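Local coordinates for protein trehalose-6-phosphate phosphatase (Candida albicans, PDB 5DXF) that belongs to glycosyltransferase family 20, its N-terminal part being built on the two-lobed GT-B fold of Rossmann-like alpha/beta units, at residues F444-K449 with K502-V507; D338-V343 with Q371-G376; I33-T38 with S70-L75. All blocks are in the same frame, centred on the assembly; numbering follows the deposited sequence.

Interaction 1 (F444-K449 with K502-V507)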
loop_
_atom_site.group_PDB
_atom_site.type_symbol
_atom_site.label_atom_id
_atom_site.label_comp_id
_atom_site.label_asym_id
_atom_site.label_seq_id
_atom_site.Cartn_x
_atom_site.Cartn_y
_atom_site.Cartn_z
ATOM N N PHE A 444 6.798 7.034 9.637
ATOM C CA PHE A 444 8.114 7.413 10.139
ATOM C C PHE A 444 8.188 8.909 10.421
ATOM O O PHE A 444 8.692 9.330 11.471
ATOM C CB PHE A 444 9.201 7.013 9.138
ATOM C CG PHE A 444 10.548 7.618 9.422
ATOM C CD1 PHE A 444 11.399 7.044 10.354
ATOM C CD2 PHE A 444 10.970 8.757 8.748
ATOM C CE1 PHE A 444 12.643 7.595 10.614
ATOM C CE2 PHE A 444 12.210 9.316 9.003
ATOM C CZ PHE A 444 13.049 8.733 9.937
ATOM N N VAL A 445 7.694 9.709 9.479
ATOM C CA VAL A 445 7.704 11.159 9.638
ATOM C C VAL A 445 6.907 11.558 10.877
ATOM O O VAL A 445 7.337 12.426 11.640
ATOM C CB VAL A 445 7.143 11.882 8.392
ATOM C CG1 VAL A 445 6.962 13.362 8.669
ATOM C CG2 VAL A 445 8.066 11.684 7.200
ATOM N N ILE A 446 5.757 10.917 11.088
ATOM C CA ILE A 446 4.998 11.160 12.316
ATOM C C ILE A 446 5.829 10.802 13.549
ATOM O O ILE A 446 5.892 11.562 14.521
ATOM C CB ILE A 446 3.681 10.355 12.369
ATOM C CG1 ILE A 446 2.700 10.831 11.301
ATOM C CG2 ILE A 446 3.044 10.470 13.745
ATOM C CD1 ILE A 446 1.371 10.128 11.377
ATOM N N CYS A 447 6.475 9.642 13.491
ATOM C CA CYS A 447 7.246 9.128 14.617
ATOM C C CYS A 447 8.494 9.950 14.910
ATOM O O CYS A 447 9.111 9.788 15.961
ATOM C CB CYS A 447 7.648 7.673 14.363
ATOM S SG CYS A 447 6.290 6.485 14.471
ATOM N N GLN A 448 8.871 10.824 13.981
ATOM C CA GLN A 448 10.088 11.608 14.153
ATOM C C GLN A 448 9.848 13.079 14.459
ATOM O O GLN A 448 10.784 13.869 14.409
ATOM C CB GLN A 448 10.964 11.503 12.902
ATOM C CG GLN A 448 11.602 10.150 12.723
ATOM C CD GLN A 448 12.474 9.760 13.897
ATOM O OE1 GLN A 448 13.099 10.610 14.529
ATOM N NE2 GLN A 448 12.520 8.469 14.196
ATOM N N LYS A 449 8.614 13.459 14.780
ATOM C CA LYS A 449 8.308 14.875 14.981
ATOM C C LYS A 449 9.109 15.480 16.134
ATOM O O LYS A 449 9.502 16.643 16.073
ATOM C CB LYS A 449 6.803 15.089 15.215
ATOM C CG LYS A 449 6.357 15.025 16.669
ATOM C CD LYS A 449 4.838 15.046 16.799
ATOM C CE LYS A 449 4.296 16.434 17.141
ATOM N NZ LYS A 449 2.847 16.400 17.517
ATOM N N LYS A 502 8.625 20.627 7.906
ATOM C CA LYS A 502 8.032 20.644 6.569
ATOM C C LYS A 502 7.300 19.346 6.237
ATOM O O LYS A 502 6.111 19.358 5.888
ATOM C CB LYS A 502 9.114 20.912 5.516
ATOM C CG LYS A 502 9.875 22.214 5.720
ATOM C CD LYS A 502 11.008 22.375 4.717
ATOM C CE LYS A 502 11.721 23.705 4.920
ATOM N NZ LYS A 502 11.627 24.603 3.734
ATOM N N LEU A 503 8.012 18.230 6.365
ATOM C CA LEU A 503 7.446 16.920 6.063
ATOM C C LEU A 503 6.296 16.554 6.994
ATOM O O LEU A 503 5.332 15.921 6.572
ATOM C CB LEU A 503 8.520 15.836 6.146
ATOM C CG LEU A 503 9.706 15.972 5.197
ATOM C CD1 LEU A 503 10.699 14.847 5.438
ATOM C CD2 LEU A 503 9.229 15.975 3.757
ATOM N N TYR A 504 6.399 16.950 8.257
ATOM C CA TYR A 504 5.387 16.597 9.246
ATOM C C TYR A 504 4.068 17.284 8.934
ATOM O O TYR A 504 3.039 16.619 8.824
ATOM C CB TYR A 504 5.854 16.949 10.656
ATOM C CG TYR A 504 4.912 16.523 11.754
ATOM C CD1 TYR A 504 4.819 15.193 12.145
ATOM C CD2 TYR A 504 4.125 17.454 12.410
ATOM C CE1 TYR A 504 3.955 14.805 13.159
ATOM C CE2 TYR A 504 3.262 17.079 13.420
ATOM C CZ TYR A 504 3.180 15.757 13.792
ATOM O OH TYR A 504 2.315 15.401 14.800
ATOM N N GLU A 505 4.086 18.605 8.772
ATOM C CA GLU A 505 2.844 19.289 8.415
ATOM C C GLU A 505 2.371 18.885 7.013
ATOM O O GLU A 505 1.171 18.905 6.737
ATOM C CB GLU A 505 2.993 20.813 8.518
ATOM C CG GLU A 505 4.351 21.368 8.153
ATOM C CD GLU A 505 4.318 22.868 7.990
ATOM O OE1 GLU A 505 4.153 23.581 9.005
ATOM O OE2 GLU A 505 4.446 23.334 6.838
ATOM N N LYS A 506 3.299 18.492 6.139
ATOM C CA LYS A 506 2.893 18.027 4.813
ATOM C C LYS A 506 2.116 16.711 4.900
ATOM O O LYS A 506 1.160 16.496 4.154
ATOM C CB LYS A 506 4.095 17.856 3.885
ATOM C CG LYS A 506 3.698 17.690 2.422
ATOM C CD LYS A 506 2.848 18.870 1.951
ATOM C CE LYS A 506 2.326 18.670 0.535
ATOM N NZ LYS A 506 1.462 17.463 0.420
ATOM N N VAL A 507 2.536 15.838 5.812
ATOM C CA VAL A 507 1.846 14.579 6.072
ATOM C C VAL A 507 0.512 14.835 6.766
ATOM O O VAL A 507 -0.503 14.222 6.429
ATOM C CB VAL A 507 2.706 13.632 6.942
ATOM C CG1 VAL A 507 1.883 12.452 7.436
ATOM C CG2 VAL A 507 3.908 13.140 6.154
#
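In the C-terminal half of this GT-B protein, the last turn of helix 439-447 and the loop after it pack against helix 493-509, with Val445 and Tyr504 at the closest backbone approach, their CA atoms 5.9 Å apart. Val445 points toward the second helix: its CG1 reaches the backbone, 3.6 Å from Tyr504 CA, and is flanked by Leu503 CB and by Val507 CG2, the latter 4.0 Å away. One methyl thus touches Leu503, Tyr504 and Val507, neighbours on one side of the helix. Beside it, Ile446 meets Val507 through CG1.

The aromatic side chain works differently. With CG anti to the backbone N (chi1 -176°), Tyr504 leaves its helix and runs past the end of the other one. Ile446 CA lies at the ring edge, near its plane, while Lys449 CB covers one face in a CH-pi contact, 3.8 Å from the ring centroid and offset toward the rim. The lysine chain continues obliquely over the ring and turns about its CG-CD bond (chi3 -99°), which brings NZ round to the phenol; NZ donates to Tyr504 OH at 2.9 Å. The carboxylate of Glu307 completes the polar group, OE1 forming a salt bridge with Lys449 NZ and OE2 hydrogen bonding to Tyr504 OH. Its negative charge would balance the ammonium group, and its second oxygen holds the phenol end.

The apolar packing and this polar cluster lie side by side. Helix 303-311, which carries Glu307, also covers Ile446, and Leu455 of strand 455-458 touches Val445.

Interaction 2 (D338-V343 with Q371-G376)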
loop_
_atom_site.group_PDB
_atom_site.type_symbol
_atom_site.label_atom_id
_atom_site.label_comp_id
_atom_site.label_asym_id
_atom_site.label_seq_id
_atom_site.Cartn_x
_atom_site.Cartn_y
_atom_site.Cartn_z
ATOM N N ASP A 338 9.609 -3.376 4.690
ATOM C CA ASP A 338 9.104 -3.572 3.341
ATOM C C ASP A 338 8.796 -5.039 3.092
ATOM O O ASP A 338 9.395 -5.915 3.709
ATOM C CB ASP A 338 10.116 -3.068 2.306
ATOM C CG ASP A 338 10.478 -1.610 2.504
ATOM O OD1 ASP A 338 9.742 -0.741 1.993
ATOM O OD2 ASP A 338 11.498 -1.334 3.169
ATOM N N ARG A 339 7.855 -5.304 2.193
ATOM C CA ARG A 339 7.625 -6.662 1.724
ATOM C C ARG A 339 8.811 -7.100 0.872
ATOM O O ARG A 339 9.402 -6.287 0.161
ATOM C CB ARG A 339 6.326 -6.754 0.922
ATOM C CG ARG A 339 5.066 -6.725 1.772
ATOM C CD ARG A 339 3.819 -6.721 0.904
ATOM N NE ARG A 339 2.623 -7.089 1.657
ATOM C CZ ARG A 339 1.420 -7.251 1.115
ATOM N NH1 ARG A 339 1.246 -7.076 -0.187
ATOM N NH2 ARG A 339 0.389 -7.589 1.877
ATOM N N LEU A 340 9.151 -8.377 0.904
ATOM C CA LEU A 340 10.300 -8.812 0.144
ATOM C C LEU A 340 9.812 -9.053 -1.262
ATOM O O LEU A 340 9.152 -10.034 -1.539
ATOM C CB LEU A 340 10.865 -10.093 0.726
ATOM C CG LEU A 340 12.038 -9.944 1.681
ATOM C CD1 LEU A 340 12.693 -11.286 1.967
ATOM C CD2 LEU A 340 13.036 -8.964 1.110
ATOM N N ASP A 341 10.163 -8.132 -2.144
ATOM C CA ASP A 341 9.598 -8.050 -3.470
ATOM C C ASP A 341 10.542 -7.354 -4.415
ATOM O O ASP A 341 11.498 -6.742 -3.991
ATOM C CB ASP A 341 8.304 -7.273 -3.424
ATOM C CG ASP A 341 7.152 -8.080 -3.893
ATOM O OD1 ASP A 341 7.382 -8.998 -4.697
ATOM O OD2 ASP A 341 6.020 -7.810 -3.459
ATOM N N LYS A 342 10.284 -7.488 -5.704
ATOM C CA LYS A 342 11.022 -6.752 -6.710
ATOM C C LYS A 342 10.823 -5.241 -6.633
ATOM O O LYS A 342 11.750 -4.482 -6.835
ATOM C CB LYS A 342 10.672 -7.260 -8.102
ATOM C CG LYS A 342 10.938 -8.733 -8.302
ATOM C CD LYS A 342 11.124 -9.062 -9.767
ATOM C CE LYS A 342 11.360 -10.544 -9.970
ATOM N NZ LYS A 342 10.168 -11.217 -10.541
ATOM N N VAL A 343 9.601 -4.822 -6.354
ATOM C CA VAL A 343 9.190 -3.423 -6.416
ATOM C C VAL A 343 9.548 -2.612 -5.174
ATOM O O VAL A 343 9.788 -1.410 -5.268
ATOM C CB VAL A 343 7.674 -3.305 -6.651
ATOM C CG1 VAL A 343 7.343 -3.641 -8.089
ATOM C CG2 VAL A 343 6.907 -4.207 -5.692
ATOM N N GLN A 371 16.184 -4.220 9.029
ATOM C CA GLN A 371 15.149 -4.464 8.032
ATOM C C GLN A 371 14.174 -5.534 8.511
ATOM O O GLN A 371 14.569 -6.670 8.777
ATOM C CB GLN A 371 15.771 -4.884 6.695
ATOM C CG GLN A 371 14.771 -4.995 5.553
ATOM C CD GLN A 371 14.214 -3.649 5.135
ATOM O OE1 GLN A 371 14.898 -2.629 5.218
ATOM N NE2 GLN A 371 12.964 -3.637 4.688
ATOM N N VAL A 372 12.905 -5.160 8.637
ATOM C CA VAL A 372 11.850 -6.126 8.912
ATOM C C VAL A 372 11.041 -6.334 7.635
ATOM O O VAL A 372 10.528 -5.380 7.050
ATOM C CB VAL A 372 10.936 -5.673 10.069
ATOM C CG1 VAL A 372 10.748 -4.167 10.037
ATOM C CG2 VAL A 372 9.591 -6.388 10.001
ATOM N N SER A 373 10.945 -7.585 7.198
ATOM C CA SER A 373 10.347 -7.890 5.906
ATOM C C SER A 373 9.099 -8.758 6.010
ATOM O O SER A 373 8.931 -9.525 6.958
ATOM C CB SER A 373 11.375 -8.569 4.999
ATOM O OG SER A 373 12.059 -9.598 5.690
ATOM N N SER A 374 8.229 -8.622 5.016
ATOM C CA SER A 374 7.011 -9.413 4.923
ATOM C C SER A 374 7.129 -10.366 3.735
ATOM O O SER A 374 7.751 -10.025 2.731
ATOM C CB SER A 374 5.792 -8.500 4.778
ATOM O OG SER A 374 5.871 -7.405 5.676
ATOM N N PRO A 375 6.537 -11.568 3.841
ATOM C CA PRO A 375 6.722 -12.584 2.797
ATOM C C PRO A 375 5.991 -12.281 1.486
ATOM O O PRO A 375 4.898 -11.713 1.500
ATOM C CB PRO A 375 6.149 -13.845 3.445
ATOM C CG PRO A 375 5.107 -13.329 4.373
ATOM C CD PRO A 375 5.692 -12.064 4.942
ATOM N N GLY A 376 6.600 -12.677 0.369
ATOM C CA GLY A 376 6.044 -12.442 -0.955
ATOM C C GLY A 376 5.280 -13.644 -1.478
ATOM O O GLY A 376 5.376 -14.738 -0.923
#
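Asp338 and Gln371 meet side chain to side chain near the C-terminal ends of two parallel strands. Gln371 NE2 donates to Asp338 OD2 over 3.1 Å at an N-H...O angle of 160°, received by the anti lone pair of OD2, and the carboxylate and amide are nearly coplanar, 15° apart. A turn about CB-CG of Gln371 (chi2 69°) swings the amide across to the aspartate.

Along the backbone, Asp338 N bonds to Val372 O and Asp338 O takes Ser374 N, both at 3.2 Å. Leu340 N then reaches Ser374 O at 2.8 Å, a straight bond in the carbonyl plane. On one face of the sheet Arg339 CG rests 3.6 Å from Ser374 CB; on the opposite face Ser373 CB meets CG of Leu340, from the loop just past the strand, at 3.7 Å.

The second shell sets these groups. Lys349 NZ forms a salt bridge with Asp338 OD2 and a hydrogen bond with Gln371 OE1, so the amide is held at both ends and its rotation fixed. His408 NE2 bonds Ser373 OG.

Strands 332-339 and 367-374 are joined by helix 346-359 in a beta-alpha-beta crossover, and Leu340 packs against both that helix and helix 381-398.

Interaction 3 (I33-T38 with S70-L75)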
loop_
_atom_site.group_PDB
_atom_site.type_symbol
_atom_site.label_atom_id
_atom_site.label_comp_id
_atom_site.label_asym_id
_atom_site.label_seq_id
_atom_site.Cartn_x
_atom_site.Cartn_y
_atom_site.Cartn_z
ATOM N N ILE A 33 -22.882 3.868 2.689
ATOM C CA ILE A 33 -21.659 3.692 1.927
ATOM C C ILE A 33 -21.254 2.230 1.937
ATOM O O ILE A 33 -21.289 1.576 2.976
ATOM C CB ILE A 33 -20.507 4.556 2.487
ATOM C CG1 ILE A 33 -20.985 5.992 2.721
ATOM C CG2 ILE A 33 -19.316 4.544 1.538
ATOM C CD1 ILE A 33 -19.900 6.933 3.189
ATOM N N LEU A 34 -20.874 1.719 0.779
ATOM C CA LEU A 34 -20.354 0.369 0.699
ATOM C C LEU A 34 -18.902 0.378 0.260
ATOM O O LEU A 34 -18.568 0.895 -0.796
ATOM C CB LEU A 34 -21.185 -0.455 -0.274
ATOM C CG LEU A 34 -22.691 -0.263 -0.169
ATOM C CD1 LEU A 34 -23.397 -1.446 -0.796
ATOM C CD2 LEU A 34 -23.106 -0.108 1.285
ATOM N N ASN A 35 -18.046 -0.232 1.067
ATOM C CA ASN A 35 -16.633 -0.288 0.764
ATOM C C ASN A 35 -16.352 -1.687 0.348
ATOM O O ASN A 35 -16.718 -2.614 1.046
ATOM C CB ASN A 35 -15.807 0.035 1.992
ATOM C CG ASN A 35 -14.726 1.040 1.708
ATOM O OD1 ASN A 35 -14.744 1.705 0.685
ATOM N ND2 ASN A 35 -13.780 1.161 2.617
ATOM N N VAL A 36 -15.724 -1.843 -0.805
ATOM C CA VAL A 36 -15.507 -3.161 -1.368
ATOM C C VAL A 36 -14.023 -3.438 -1.493
ATOM O O VAL A 36 -13.278 -2.615 -1.990
ATOM C CB VAL A 36 -16.186 -3.318 -2.736
ATOM C CG1 VAL A 36 -16.527 -4.777 -2.974
ATOM C CG2 VAL A 36 -17.440 -2.464 -2.828
ATOM N N MET A 37 -13.603 -4.605 -1.032
ATOM C CA MET A 37 -12.195 -4.908 -0.877
ATOM C C MET A 37 -11.805 -6.294 -1.361
ATOM O O MET A 37 -12.654 -7.159 -1.531
ATOM C CB MET A 37 -11.816 -4.775 0.589
ATOM C CG MET A 37 -10.956 -3.575 0.901
ATOM S SD MET A 37 -11.071 -3.173 2.638
ATOM C CE MET A 37 -11.262 -1.404 2.531
ATOM N N THR A 38 -10.514 -6.495 -1.593
ATOM C CA THR A 38 -10.009 -7.814 -1.942
ATOM C C THR A 38 -10.238 -8.798 -0.814
ATOM O O THR A 38 -10.660 -9.918 -1.038
ATOM C CB THR A 38 -8.496 -7.786 -2.215
ATOM O OG1 THR A 38 -8.212 -6.922 -3.316
ATOM C CG2 THR A 38 -7.992 -9.164 -2.538
ATOM N N SER A 70 -7.611 1.832 7.817
ATOM C CA SER A 70 -7.897 3.001 8.609
ATOM C C SER A 70 -9.072 3.730 7.996
ATOM O O SER A 70 -9.940 4.210 8.710
ATOM C CB SER A 70 -6.689 3.922 8.659
ATOM O OG SER A 70 -5.532 3.219 9.039
ATOM N N SER A 71 -9.108 3.823 6.677
ATOM C CA SER A 71 -10.230 4.468 6.033
ATOM C C SER A 71 -11.509 3.692 6.312
ATOM O O SER A 71 -12.526 4.260 6.676
ATOM C CB SER A 71 -9.986 4.580 4.532
ATOM O OG SER A 71 -11.202 4.698 3.822
ATOM N N GLN A 72 -11.433 2.377 6.253
ATOM C CA GLN A 72 -12.612 1.581 6.486
ATOM C C GLN A 72 -13.104 1.860 7.891
ATOM O O GLN A 72 -14.289 2.045 8.109
ATOM C CB GLN A 72 -12.267 0.099 6.324
ATOM C CG GLN A 72 -13.131 -0.879 7.099
ATOM C CD GLN A 72 -14.577 -0.769 6.719
ATOM O OE1 GLN A 72 -14.898 -0.317 5.635
ATOM N NE2 GLN A 72 -15.460 -1.178 7.612
ATOM N N HIS A 73 -12.187 1.918 8.844
ATOM C CA HIS A 73 -12.574 2.130 10.225
ATOM C C HIS A 73 -13.243 3.472 10.388
ATOM O O HIS A 73 -14.246 3.598 11.069
ATOM C CB HIS A 73 -11.372 2.059 11.152
ATOM C CG HIS A 73 -11.743 1.985 12.597
ATOM N ND1 HIS A 73 -12.600 1.025 13.095
ATOM C CD2 HIS A 73 -11.393 2.757 13.648
ATOM C CE1 HIS A 73 -12.755 1.207 14.391
ATOM N NE2 HIS A 73 -12.032 2.250 14.753
ATOM N N PHE A 74 -12.703 4.470 9.716
ATOM C CA PHE A 74 -13.227 5.810 9.813
ATOM C C PHE A 74 -14.657 5.751 9.337
ATOM O O PHE A 74 -15.533 6.412 9.874
ATOM C CB PHE A 74 -12.416 6.742 8.926
ATOM C CG PHE A 74 -12.898 8.150 8.935
ATOM C CD1 PHE A 74 -12.988 8.849 10.111
ATOM C CD2 PHE A 74 -13.262 8.771 7.762
ATOM C CE1 PHE A 74 -13.434 10.151 10.123
ATOM C CE2 PHE A 74 -13.714 10.070 7.763
ATOM C CZ PHE A 74 -13.798 10.764 8.946
ATOM N N LEU A 75 -14.880 4.949 8.312
ATOM C CA LEU A 75 -16.212 4.768 7.756
ATOM C C LEU A 75 -17.147 4.041 8.725
ATOM O O LEU A 75 -18.326 4.375 8.832
ATOM C CB LEU A 75 -16.127 4.007 6.437
ATOM C CG LEU A 75 -15.562 4.778 5.245
ATOM C CD1 LEU A 75 -15.548 3.908 3.999
ATOM C CD2 LEU A 75 -16.371 6.040 5.007
#
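Leu75 and Asn35 meet at the centre of a strand-helix layer of the Rossmann-like N-terminal half, where helix 66-76 lies against strand 34-37. The two segments run nearly antiparallel, at 156°, with their axes 10.1 Å apart, as expected when a helix connects two parallel strands; here the next strand, 84-88, is the sheet neighbour of 34-37.

The closer part is formed by Leu75 and Gln72 around the Asn35 amide. Leu75 CD1 comes in at about a right angle to the asparagine, 3.5 Å from ND2 and 3.8 Å from CG. Gln72, its chain turned about CB-CG (chi2 59°), slides past Asn35 in the opposite direction; the amide planes are 32° apart, and Gln72 OE1 approaches Asn35 ND2 to 3.5 Å without a hydrogen bond.

Toward the two ends of the contact the packing is sparser. Ile33 CD1 touches the other leucine methyl, CD2, at 4.1 Å, and Met37 reaches only Gln72 CB, through its CE at 4.2 Å. The outer side of the helix, at His73, is exposed, while Phe74 and Ser71 also touch helix 512-526. Polar pairing of the buried asparagine is made within the sheet instead: Asn35 OD1 is hydrogen-bonded to NE2 of His204, at the end of the adjacent strand 200-204.

In the fold
From the N terminus, interaction 3 closes first, bringing residues 33-38 and 70-75 together across 31 intervening residues and packing the first helix on the large N-terminal sheet. Interaction 2 follows, where 27 residues, about half of them helix, separate two adjacent parallel strands of the C-terminal half. Interaction 1 closes last, over 52 residues, and joins the end of helix 439-447 to helix 493-509. The three loops lie in series; none nests in or crosses another. The contact centres are 24 to 25 Å apart with no touch, and interactions 2 and 3 lie on opposite sides of the chain's centre; interaction 3 belongs to the N-terminal half, interactions 1 and 2 to different parts of the C-terminal half.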